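Local coordinates for ribosome maturation protein SDO1 homolog (Methanothermobacter thermautotrophicus, PDB 2WBM) that probably binds the ribosome and takes part in its maturation, as a flexible archaeal member of the SDO1/SBDS family, at residues A[123-128]-A[144-149]. Residues are numbered along the deposited sequence; the frame is centred on the assembly and turned at random.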
# COMPACT_ATOMS: atom_id res chain seq x y z
N LYS A 123 -8.02 -0.68 0.45
CA LYS A 123 -6.74 -0.18 0.96
C LYS A 123 -6.51 1.28 0.55
O LYS A 123 -6.00 2.08 1.34
CB LYS A 123 -5.59 -1.08 0.49
CG LYS A 123 -5.59 -2.43 1.18
CD LYS A 123 -4.56 -3.36 0.60
CE LYS A 123 -4.49 -4.63 1.44
NZ LYS A 123 -3.85 -5.75 0.67
N ILE A 124 -6.92 1.62 -0.67
CA ILE A 124 -6.81 3.00 -1.17
C ILE A 124 -7.71 3.93 -0.34
O ILE A 124 -7.27 5.01 0.08
CB ILE A 124 -7.16 3.11 -2.68
CG1 ILE A 124 -6.06 2.48 -3.55
CG2 ILE A 124 -7.36 4.58 -3.10
CD1 ILE A 124 -6.57 2.07 -4.97
N ILE A 125 -8.96 3.52 -0.12
CA ILE A 125 -9.87 4.33 0.68
C ILE A 125 -9.24 4.58 2.06
O ILE A 125 -9.23 5.71 2.56
CB ILE A 125 -11.25 3.65 0.84
CG1 ILE A 125 -12.01 3.66 -0.50
CG2 ILE A 125 -12.08 4.30 1.98
CD1 ILE A 125 -13.24 2.74 -0.56
N ASN A 126 -8.74 3.52 2.68
CA ASN A 126 -8.18 3.64 4.02
C ASN A 126 -6.94 4.52 4.08
O ASN A 126 -6.79 5.32 5.00
CB ASN A 126 -7.94 2.28 4.66
CG ASN A 126 -9.24 1.62 5.08
OD1 ASN A 126 -10.25 2.29 5.33
ND2 ASN A 126 -9.23 0.30 5.17
N LYS A 127 -6.06 4.37 3.10
CA LYS A 127 -4.81 5.13 3.07
C LYS A 127 -5.11 6.61 2.87
O LYS A 127 -4.52 7.46 3.54
CB LYS A 127 -3.86 4.60 1.98
CG LYS A 127 -2.56 5.40 1.84
CD LYS A 127 -1.68 5.29 3.08
CE LYS A 127 -0.27 5.78 2.82
NZ LYS A 127 0.49 5.85 4.09
N ILE A 128 -6.03 6.92 1.96
CA ILE A 128 -6.46 8.31 1.79
C ILE A 128 -7.10 8.87 3.07
O ILE A 128 -6.75 9.97 3.50
CB ILE A 128 -7.39 8.51 0.56
CG1 ILE A 128 -6.63 8.15 -0.73
CG2 ILE A 128 -7.93 9.96 0.52
CD1 ILE A 128 -7.49 8.20 -2.02
N LYS A 144 -15.96 6.57 4.59
CA LYS A 144 -17.20 6.66 3.80
C LYS A 144 -17.24 7.87 2.87
O LYS A 144 -17.80 7.80 1.78
CB LYS A 144 -18.43 6.66 4.71
CG LYS A 144 -18.72 5.32 5.37
CD LYS A 144 -19.79 5.46 6.44
CE LYS A 144 -19.86 4.23 7.34
NZ LYS A 144 -20.23 3.00 6.59
N ARG A 145 -16.66 8.99 3.30
CA ARG A 145 -16.66 10.22 2.51
C ARG A 145 -15.72 10.11 1.31
O ARG A 145 -16.06 10.57 0.20
CB ARG A 145 -16.28 11.44 3.36
CG ARG A 145 -16.54 12.78 2.69
CD ARG A 145 -18.03 13.02 2.54
NE ARG A 145 -18.38 14.03 1.54
CZ ARG A 145 -18.41 13.82 0.22
NH1 ARG A 145 -18.06 12.64 -0.29
NH2 ARG A 145 -18.77 14.81 -0.59
N ILE A 146 -14.56 9.50 1.55
CA ILE A 146 -13.58 9.23 0.50
C ILE A 146 -14.21 8.30 -0.54
O ILE A 146 -14.08 8.53 -1.74
CB ILE A 146 -12.29 8.59 1.07
CG1 ILE A 146 -11.59 9.52 2.09
CG2 ILE A 146 -11.33 8.19 -0.05
CD1 ILE A 146 -11.39 10.94 1.63
N GLU A 147 -14.87 7.25 -0.07
CA GLU A 147 -15.53 6.29 -0.95
C GLU A 147 -16.57 6.99 -1.84
O GLU A 147 -16.63 6.73 -3.04
CB GLU A 147 -16.19 5.19 -0.12
CG GLU A 147 -16.84 4.10 -0.95
CD GLU A 147 -17.46 3.01 -0.10
OE1 GLU A 147 -18.09 3.34 0.93
OE2 GLU A 147 -17.33 1.83 -0.45
N LYS A 148 -17.36 7.87 -1.24
CA LYS A 148 -18.39 8.60 -1.98
C LYS A 148 -17.78 9.49 -3.05
O LYS A 148 -18.31 9.58 -4.16
CB LYS A 148 -19.28 9.40 -1.02
CG LYS A 148 -20.43 8.60 -0.39
CD LYS A 148 -20.10 7.10 -0.33
CE LYS A 148 -20.55 6.45 0.97
NZ LYS A 148 -19.62 5.33 1.32
N ALA A 149 -16.66 10.14 -2.72
CA ALA A 149 -15.92 10.98 -3.66
C ALA A 149 -15.39 10.18 -4.85
O ALA A 149 -15.46 10.63 -5.99
CB ALA A 149 -14.77 11.70 -2.95
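Ile125 and Ile128, one turn apart on the long helix 110-131, meet Ile146 and Glu147 of helix 143-152 in a helix-helix crossing within domain II of this SBDS-family protein. The axes of the two short segments run at 121° to each other, 9.1 Å apart at closest approach, and the closest CA atoms across them, those of Ile125 and Ile146, are 6.1 Å apart. With CG1 of Ile128 beside the backbone N (chi1 -63°), its CG2 branch stands anti to that N, and this methyl sits against both branches of Ile146, 3.8 Å from Ile146 CD1 and 3.9 Å from Ile146 CG2. Ile146 in turn bends at its second torsion (chi2 -50°), whereas the CG1 arms of Ile125 and Ile128 stay extended. Helix 163-174 adds Val170 against Ile128, and Ile180 packs on Ile146, so the isoleucine pair belongs to the three-helix core of the domain. Toward the more open flank, Glu147 lays its aliphatic stem over Ile125 and carries its carboxylate on to an ionic partner: OE2 pairs with Arg121 of the long helix. Nearer the backbone of Glu147, Ile125 CD1 rests 3.9 Å from Glu147 CB and equally close to Glu147 CG.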